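Local coordinates for protein tRNA uridine(34) acetyltransferase (Methanocaldococcus infernus, PDB 6IA8) that forms 5-carboxymethyluridine at the wobble uridine of tRNAs from acetyl-CoA and S-adenosyl-L-methionine, using an iron-sulfur cluster, at residues A[296-301]-A[305-310]; A[326-331]-A[395-400]; A[369-374]-A[422-427]. One frame throughout, in Å; residues are numbered along the deposited sequence.

Interaction 1: A[296-301]-A[305-310]; sequences TELYEM and GEFKPY
Met301 O accepts the backbone N-H of Glu306 (N to O 3.0 Å, N-H...O angle 158°), the donor tilted from the carbonyl plane. The donor comes five residues after the acceptor rather than the four of an alpha-helical bond, as expected of the outer bond of the Schellman motif that ends helix 297-303. Gly305, with a positive phi of 84°, completes it: a side chain at those backbone angles would press on the carbonyl oxygen of the preceding residue. At the other end of the helix Thr296 is the N-cap, its OG1 receiving Tyr299 N at 3.2 Å. Glu306 holds CG anti to its N (chi1 180°) and runs extended past the bent end of Met301, whose CE lies 3.5 Å from Glu306 OE1. The carboxylate finds its salt bridge in Arg304, which also pairs with Glu297. Beyond the turn, Phe307 folds back on the helix. Its CB packs 4.2 Å from Met301 CB, its CE2 lies 4.2 Å from Leu298 CD2, and Leu298 O stands at the ring edge, 4.0 Å from Phe307 CD2. Pro309 N lies over one face, toward the rim, while Pro260 touches Leu298, Met301 and Phe307 alike.

Interaction 2: A[326-331]-A[395-400]; sequences MPKWVR and VREDYE. With SO4 (sulfate ion), chain B.
Trp329 and Tyr399 lie almost flat on one another, their six-membered rings only 13° from parallel with centroids 3.7 Å apart. The overlap is close: Trp329 CE2 sits above the centre of the tyrosine ring, while Tyr399 CZ covers the indole toward its rim and Tyr399 OH comes 3.3 Å from Trp329 CE3. On the opposite face of the indole lies Pro327 CB, 3.2 Å above the plane, so the tryptophan is sandwiched. A chi1 of 39° in Trp329 and 54° in Tyr399, with CG between backbone N and carbonyl carbon, brings each ring flat to the other. Pro327 to Val330 form a type I turn that leads from helix 312-325 into strand 331-332, an outermost strand of the radical SAM sheet; Tyr399 belongs to strand 392-401, an outermost strand of the acetyltransferase sheet, and the stack therefore spans the two domains. Replacing Trp329 by alanine is likely to strip the Tyr399 face of its partner and open a gap beside Pro327. At the indole edge the Glu397 carboxylate stands steeply to the ring, its OE2 3.5 Å from Trp329 CD1. A sulfate, probably from the crystallisation liquor, sits here: Lys328 N donates to its O2 at 2.9 Å, nearly straight. Glu397 OE2 lies 2.5 Å from the same O2, so close that an acid group probably holds a proton.

Interaction 3: A[369-374]-A[422-427]; sequences RCIRCR and FLRLRD. With SO4 (sulfate ion), chain B.
The one-turn helix 371-374, fastened to the preceding residues by the disulfide between Cys373 and Cys368, packs against strand 418-427 of the acetyltransferase sheet. Ile371 is the residue of the helix that makes the contact. Its CD1 points over the face of the Phe422 ring, 4.3 Å from the centroid and 15° off the ring normal, which is the geometry of a CH-pi contact. The methyl does not sit exactly above the centre but is displaced toward the rim. The other branch takes part as well, with Ile371 CG2 4.1 Å from Phe422 CE1. With CG1 anti to the carbonyl carbon (chi1 -71°) and an extended chi2, CD1 is carried far enough to meet a second partner: it lies 3.5 Å from Arg424 NH2, the two side chains arriving from opposite directions and the methyl approaching the guanidinium obliquely.

Cys370 is the N-cap, right before the helix, and its O accepts Arg374 N at 3.1 Å in an ordinary i to i+4 bond. Strand 418-427 is an inner strand of the GNAT-type sheet and pairs antiparallel with strands 404-413 and 440-448. Arg424 NE donates to OE1 of Gln445, an acetyl-CoA-binding residue by similarity, and NH1 to Trp329 O, so this buried guanidinium is held from both the acetyltransferase and radical SAM sides; its rotation is probably fixed by them while the isoleucine methyl fills in beside NH2. Phe408 meets the Phe422 ring and also touches Ile371 and Arg424. The Arg369 guanidinium turns its edge to the sulfate; the NH2 bond to O3 is weak and the oxygen's placing doubtful.

Overall arrangement
Interaction 1 stands apart: its centre is about 36 Å from those of interactions 2 and 3, and about 29 Å from the chain centre. There, far from the middle of the protein, a helix end turns back on itself through local backbone bonding and partly buried apolar cover. Interactions 2 and 3 have centres about 6 Å apart, interleave along the chain and reach the same acetyltransferase sheet. Besides the arginine bond to the turn, Val330 O meets Ile371 N at 3.0 Å, a probable hydrogen bond, and one sulfate touches both contacts. They differ in depth: interaction 2 is a partly buried aromatic stack edged by an acid, interaction 3 a wholly buried aliphatic-aromatic contact beside an arginine.

Interaction 1: A[296-301]-A[305-310]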
# COMPACT_ATOMS: atom_id res chain seq x y z
N THR A 296 25.53 4.60 8.51
CA THR A 296 24.29 5.10 9.08
C THR A 296 24.47 5.43 10.56
O THR A 296 25.46 5.05 11.19
CB THR A 296 23.15 4.08 8.92
OG1 THR A 296 23.52 2.85 9.55
CG2 THR A 296 22.86 3.82 7.45
N GLU A 297 23.50 6.16 11.11
CA GLU A 297 23.49 6.40 12.54
C GLU A 297 23.38 5.08 13.30
O GLU A 297 24.05 4.90 14.32
CB GLU A 297 22.33 7.33 12.91
CG GLU A 297 22.12 7.52 14.41
CD GLU A 297 23.30 8.17 15.11
OE1 GLU A 297 24.13 8.79 14.42
OE2 GLU A 297 23.39 8.05 16.35
N LEU A 298 22.56 4.16 12.82
CA LEU A 298 22.47 2.85 13.46
C LEU A 298 23.82 2.16 13.49
O LEU A 298 24.14 1.45 14.46
CB LEU A 298 21.45 1.99 12.72
CG LEU A 298 20.00 2.43 12.88
CD1 LEU A 298 19.10 1.65 11.93
CD2 LEU A 298 19.54 2.26 14.31
N TYR A 299 24.65 2.38 12.46
CA TYR A 299 25.99 1.80 12.49
C TYR A 299 26.82 2.42 13.61
O TYR A 299 27.59 1.72 14.29
CB TYR A 299 26.69 1.99 11.15
CG TYR A 299 28.12 1.51 11.19
CD1 TYR A 299 28.41 0.16 11.19
CD2 TYR A 299 29.17 2.40 11.25
CE1 TYR A 299 29.71 -0.29 11.22
CE2 TYR A 299 30.49 1.97 11.26
CZ TYR A 299 30.75 0.62 11.26
OH TYR A 299 32.05 0.17 11.30
N GLU A 300 26.74 3.75 13.77
CA GLU A 300 27.48 4.40 14.84
C GLU A 300 27.05 3.86 16.20
O GLU A 300 27.88 3.50 17.04
CB GLU A 300 27.28 5.91 14.77
CG GLU A 300 28.01 6.59 13.62
CD GLU A 300 29.51 6.37 13.66
OE1 GLU A 300 30.00 5.43 13.00
OE2 GLU A 300 30.21 7.13 14.37
N MET A 301 25.73 3.74 16.42
CA MET A 301 25.22 3.18 17.67
C MET A 301 25.74 1.77 17.88
O MET A 301 26.20 1.42 18.97
CB MET A 301 23.69 3.19 17.65
CG MET A 301 23.11 4.59 17.44
SD MET A 301 21.31 4.61 17.28
CE MET A 301 20.83 4.16 18.95
N GLY A 305 28.44 -0.01 20.93
CA GLY A 305 27.88 -0.98 21.84
C GLY A 305 26.51 -0.64 22.35
O GLY A 305 26.07 -1.19 23.37
N GLU A 306 25.78 0.23 21.65
CA GLU A 306 24.45 0.66 22.05
C GLU A 306 23.34 -0.14 21.40
O GLU A 306 22.17 0.01 21.79
CB GLU A 306 24.28 2.15 21.70
CG GLU A 306 22.92 2.73 22.07
CD GLU A 306 22.86 4.24 21.91
OE1 GLU A 306 21.82 4.83 22.25
OE2 GLU A 306 23.83 4.86 21.44
N PHE A 307 23.65 -1.00 20.43
CA PHE A 307 22.62 -1.60 19.59
C PHE A 307 23.06 -3.00 19.22
O PHE A 307 24.11 -3.18 18.59
CB PHE A 307 22.38 -0.73 18.34
CG PHE A 307 21.41 -1.33 17.35
CD1 PHE A 307 20.28 -1.98 17.77
CD2 PHE A 307 21.63 -1.21 16.00
CE1 PHE A 307 19.39 -2.51 16.87
CE2 PHE A 307 20.74 -1.74 15.08
CZ PHE A 307 19.62 -2.39 15.52
N LYS A 308 22.27 -4.00 19.63
CA LYS A 308 22.42 -5.37 19.16
C LYS A 308 21.17 -5.70 18.36
O LYS A 308 20.10 -5.91 18.96
CB LYS A 308 22.58 -6.34 20.33
N PRO A 309 21.23 -5.77 17.03
CA PRO A 309 20.00 -5.99 16.25
C PRO A 309 19.49 -7.41 16.45
O PRO A 309 20.22 -8.30 16.89
CB PRO A 309 20.43 -5.75 14.80
CG PRO A 309 21.90 -6.13 14.80
CD PRO A 309 22.43 -5.69 16.16
N TYR A 310 18.23 -7.60 16.10
CA TYR A 310 17.63 -8.92 16.16
C TYR A 310 18.41 -9.88 15.27
O TYR A 310 18.86 -9.52 14.18
CB TYR A 310 16.18 -8.86 15.66
CG TYR A 310 15.14 -8.36 16.64
CD1 TYR A 310 13.84 -8.13 16.23
CD2 TYR A 310 15.46 -8.12 17.97
CE1 TYR A 310 12.88 -7.67 17.12
CE2 TYR A 310 14.51 -7.68 18.87
CZ TYR A 310 13.21 -7.46 18.42
OH TYR A 310 12.25 -7.02 19.30

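Interaction 2: A[326-331]-A[395-400]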
# COMPACT_ATOMS: atom_id res chain seq x y z
N MET A 326 -2.95 -9.61 12.86
CA MET A 326 -3.31 -8.63 11.83
C MET A 326 -4.79 -8.75 11.47
O MET A 326 -5.25 -9.85 11.18
CB MET A 326 -2.48 -8.84 10.56
CG MET A 326 -1.40 -7.85 10.37
SD MET A 326 -0.36 -8.34 8.99
CE MET A 326 1.23 -7.75 9.65
N PRO A 327 -5.55 -7.67 11.46
CA PRO A 327 -6.96 -7.76 11.05
C PRO A 327 -7.10 -8.15 9.59
O PRO A 327 -6.17 -8.10 8.78
CB PRO A 327 -7.52 -6.36 11.30
CG PRO A 327 -6.57 -5.78 12.37
CD PRO A 327 -5.23 -6.37 12.08
N LYS A 328 -8.33 -8.53 9.24
CA LYS A 328 -8.62 -8.96 7.88
C LYS A 328 -8.48 -7.82 6.89
O LYS A 328 -8.40 -8.09 5.69
CB LYS A 328 -10.05 -9.51 7.80
CG LYS A 328 -10.29 -10.76 8.64
CD LYS A 328 -11.76 -11.20 8.58
CE LYS A 328 -12.02 -12.44 9.42
NZ LYS A 328 -13.34 -13.05 9.12
N TRP A 329 -8.55 -6.58 7.35
CA TRP A 329 -8.52 -5.42 6.48
C TRP A 329 -7.13 -4.87 6.26
O TRP A 329 -6.99 -3.84 5.58
CB TRP A 329 -9.41 -4.30 7.02
CG TRP A 329 -9.39 -4.11 8.51
CD1 TRP A 329 -10.24 -4.69 9.42
CD2 TRP A 329 -8.53 -3.25 9.26
NE1 TRP A 329 -9.96 -4.24 10.70
CE2 TRP A 329 -8.90 -3.37 10.64
CE3 TRP A 329 -7.46 -2.44 8.93
CZ2 TRP A 329 -8.23 -2.71 11.66
CZ3 TRP A 329 -6.80 -1.76 9.96
CH2 TRP A 329 -7.20 -1.88 11.30
N VAL A 330 -6.09 -5.55 6.77
CA VAL A 330 -4.71 -5.09 6.64
C VAL A 330 -4.03 -5.88 5.54
O VAL A 330 -4.13 -7.12 5.48
CB VAL A 330 -3.93 -5.22 7.96
CG1 VAL A 330 -2.48 -4.85 7.75
CG2 VAL A 330 -4.54 -4.27 9.02
N ARG A 331 -3.31 -5.18 4.68
CA ARG A 331 -2.54 -5.81 3.63
C ARG A 331 -1.07 -5.72 4.01
O ARG A 331 -0.63 -4.70 4.52
CB ARG A 331 -2.79 -5.14 2.27
CG ARG A 331 -2.12 -5.84 1.09
CD ARG A 331 -2.11 -4.91 -0.12
NE ARG A 331 -3.22 -5.16 -1.04
CZ ARG A 331 -3.65 -4.29 -1.95
NH1 ARG A 331 -3.09 -3.09 -2.06
NH2 ARG A 331 -4.65 -4.62 -2.75
N VAL A 395 -19.30 -9.66 2.58
CA VAL A 395 -19.03 -9.56 4.02
C VAL A 395 -18.70 -8.11 4.35
O VAL A 395 -18.19 -7.37 3.51
CB VAL A 395 -17.86 -10.48 4.44
CG1 VAL A 395 -17.53 -10.30 5.91
CG2 VAL A 395 -18.20 -11.95 4.13
N ARG A 396 -19.01 -7.69 5.57
CA ARG A 396 -18.74 -6.32 5.98
C ARG A 396 -18.10 -6.32 7.35
O ARG A 396 -18.53 -7.05 8.24
CB ARG A 396 -20.03 -5.48 6.04
CG ARG A 396 -19.85 -4.11 6.66
CD ARG A 396 -21.14 -3.31 6.55
NE ARG A 396 -21.09 -2.08 7.35
CZ ARG A 396 -22.10 -1.23 7.47
NH1 ARG A 396 -23.24 -1.50 6.84
NH2 ARG A 396 -21.98 -0.15 8.22
N GLU A 397 -17.12 -5.45 7.55
CA GLU A 397 -16.49 -5.25 8.85
C GLU A 397 -16.17 -3.77 8.99
O GLU A 397 -15.53 -3.20 8.09
CB GLU A 397 -15.20 -6.06 8.96
CG GLU A 397 -14.45 -5.88 10.26
CD GLU A 397 -13.19 -6.71 10.30
OE1 GLU A 397 -12.88 -7.43 9.31
OE2 GLU A 397 -12.50 -6.67 11.31
N ASP A 398 -16.61 -3.17 10.10
CA ASP A 398 -16.41 -1.75 10.38
C ASP A 398 -15.36 -1.57 11.47
O ASP A 398 -15.25 -2.40 12.40
CB ASP A 398 -17.71 -1.08 10.84
CG ASP A 398 -18.79 -1.01 9.73
OD1 ASP A 398 -18.62 -1.57 8.64
OD2 ASP A 398 -19.79 -0.33 9.96
N TYR A 399 -14.65 -0.44 11.42
CA TYR A 399 -13.78 -0.08 12.54
C TYR A 399 -13.61 1.43 12.61
O TYR A 399 -13.81 2.14 11.63
CB TYR A 399 -12.42 -0.78 12.45
CG TYR A 399 -11.66 -0.61 11.17
CD1 TYR A 399 -11.96 -1.39 10.06
CD2 TYR A 399 -10.60 0.32 11.08
CE1 TYR A 399 -11.25 -1.25 8.87
CE2 TYR A 399 -9.85 0.45 9.87
CZ TYR A 399 -10.21 -0.35 8.78
OH TYR A 399 -9.54 -0.31 7.59
N GLU A 400 -13.29 1.91 13.80
CA GLU A 400 -13.01 3.32 13.99
C GLU A 400 -11.56 3.59 13.64
O GLU A 400 -10.68 2.85 14.11
CB GLU A 400 -13.25 3.70 15.45
CG GLU A 400 -13.06 5.16 15.75
CD GLU A 400 -14.29 6.00 15.41
OE1 GLU A 400 -14.15 7.24 15.31
OE2 GLU A 400 -15.38 5.43 15.22
S SO4 B . -10.47 -8.83 12.39
O1 SO4 B . -11.79 -9.47 12.46
O2 SO4 B . -10.40 -8.04 11.16
O3 SO4 B . -9.45 -9.84 12.33
O4 SO4 B . -10.24 -8.02 13.57

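Interaction 3: A[369-374]-A[422-427]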
# COMPACT_ATOMS: atom_id res chain seq x y z
N ARG A 369 -5.02 -14.12 8.91
CA ARG A 369 -6.26 -13.82 8.20
C ARG A 369 -6.22 -12.51 7.40
O ARG A 369 -7.26 -12.06 6.88
CB ARG A 369 -7.43 -13.80 9.19
CG ARG A 369 -7.32 -12.67 10.19
CD ARG A 369 -8.33 -12.78 11.35
NE ARG A 369 -8.23 -11.59 12.17
CZ ARG A 369 -7.14 -11.27 12.87
NH1 ARG A 369 -6.11 -12.11 12.93
NH2 ARG A 369 -7.14 -10.19 13.63
N CYS A 370 -5.04 -11.93 7.22
CA CYS A 370 -4.94 -10.65 6.53
C CYS A 370 -5.06 -10.83 5.02
O CYS A 370 -5.13 -11.94 4.50
CB CYS A 370 -3.63 -9.95 6.89
SG CYS A 370 -2.22 -10.68 6.10
N ILE A 371 -5.12 -9.71 4.30
CA ILE A 371 -5.48 -9.73 2.89
C ILE A 371 -4.52 -10.59 2.09
O ILE A 371 -4.92 -11.41 1.26
CB ILE A 371 -5.52 -8.30 2.35
CG1 ILE A 371 -6.73 -7.53 2.93
CG2 ILE A 371 -5.61 -8.31 0.81
CD1 ILE A 371 -6.67 -6.04 2.68
N ARG A 372 -3.22 -10.42 2.33
CA ARG A 372 -2.25 -11.19 1.54
C ARG A 372 -2.40 -12.70 1.77
O ARG A 372 -2.25 -13.50 0.83
CB ARG A 372 -0.81 -10.76 1.88
CG ARG A 372 0.23 -11.53 1.07
CD ARG A 372 1.68 -11.16 1.40
NE ARG A 372 2.61 -12.11 0.79
CZ ARG A 372 2.90 -12.14 -0.50
NH1 ARG A 372 2.35 -11.27 -1.33
NH2 ARG A 372 3.75 -13.05 -0.97
N CYS A 373 -2.66 -13.11 3.01
CA CYS A 373 -2.75 -14.53 3.28
C CYS A 373 -4.02 -15.15 2.70
O CYS A 373 -4.05 -16.36 2.42
CB CYS A 373 -2.70 -14.79 4.79
SG CYS A 373 -1.20 -14.26 5.69
N ARG A 374 -5.07 -14.38 2.52
CA ARG A 374 -6.34 -14.94 2.06
C ARG A 374 -6.67 -14.63 0.59
O ARG A 374 -7.67 -15.16 0.05
CB ARG A 374 -7.48 -14.42 2.97
CG ARG A 374 -7.50 -14.96 4.40
CD ARG A 374 -8.85 -14.65 5.09
NE ARG A 374 -9.07 -15.42 6.31
CZ ARG A 374 -10.12 -15.27 7.12
NH1 ARG A 374 -10.22 -16.01 8.21
NH2 ARG A 374 -11.05 -14.38 6.84
N PHE A 422 -12.35 -6.53 -2.52
CA PHE A 422 -12.66 -5.73 -1.35
C PHE A 422 -12.77 -4.27 -1.74
O PHE A 422 -12.24 -3.83 -2.78
CB PHE A 422 -11.62 -5.97 -0.23
CG PHE A 422 -10.26 -5.44 -0.52
CD1 PHE A 422 -9.31 -6.26 -1.07
CD2 PHE A 422 -9.92 -4.14 -0.19
CE1 PHE A 422 -8.02 -5.81 -1.33
CE2 PHE A 422 -8.62 -3.66 -0.47
CZ PHE A 422 -7.69 -4.48 -1.04
N LEU A 423 -13.46 -3.51 -0.89
CA LEU A 423 -13.65 -2.08 -1.07
C LEU A 423 -13.52 -1.42 0.29
O LEU A 423 -14.09 -1.91 1.29
CB LEU A 423 -15.02 -1.78 -1.68
CG LEU A 423 -15.40 -0.34 -1.94
CD1 LEU A 423 -16.41 -0.28 -3.10
CD2 LEU A 423 -15.96 0.36 -0.73
N ARG A 424 -12.78 -0.30 0.33
CA ARG A 424 -12.56 0.49 1.54
C ARG A 424 -13.40 1.77 1.45
O ARG A 424 -13.16 2.63 0.60
CB ARG A 424 -11.08 0.84 1.67
CG ARG A 424 -10.15 -0.34 1.83
CD ARG A 424 -8.75 0.17 2.11
NE ARG A 424 -7.69 -0.85 2.04
CZ ARG A 424 -7.42 -1.71 3.01
NH1 ARG A 424 -8.19 -1.77 4.08
NH2 ARG A 424 -6.42 -2.57 2.88
N LEU A 425 -14.44 1.84 2.27
CA LEU A 425 -15.36 2.97 2.33
C LEU A 425 -15.17 3.71 3.65
O LEU A 425 -15.04 3.08 4.70
CB LEU A 425 -16.79 2.49 2.23
CG LEU A 425 -17.91 3.52 2.10
CD1 LEU A 425 -17.85 4.22 0.75
CD2 LEU A 425 -19.28 2.81 2.25
N ARG A 426 -15.14 5.03 3.61
CA ARG A 426 -14.87 5.80 4.82
C ARG A 426 -15.87 6.94 5.00
O ARG A 426 -16.18 7.67 4.05
CB ARG A 426 -13.44 6.37 4.79
CG ARG A 426 -13.14 7.32 5.99
CD ARG A 426 -11.66 7.81 6.01
NE ARG A 426 -11.44 8.77 7.08
CZ ARG A 426 -11.23 8.44 8.35
NH1 ARG A 426 -11.12 7.17 8.67
NH2 ARG A 426 -11.07 9.37 9.28
N ASP A 427 -16.37 7.08 6.24
CA ASP A 427 -17.12 8.25 6.68
C ASP A 427 -16.09 9.18 7.28
O ASP A 427 -15.58 8.89 8.36
CB ASP A 427 -18.16 7.87 7.71
CG ASP A 427 -19.07 9.01 8.07
OD1 ASP A 427 -18.93 10.12 7.50
OD2 ASP A 427 -19.92 8.77 8.94
S SO4 B . -10.47 -8.83 12.39
O1 SO4 B . -11.79 -9.47 12.46
O2 SO4 B . -10.40 -8.04 11.16
O3 SO4 B . -9.45 -9.84 12.33
O4 SO4 B . -10.24 -8.02 13.57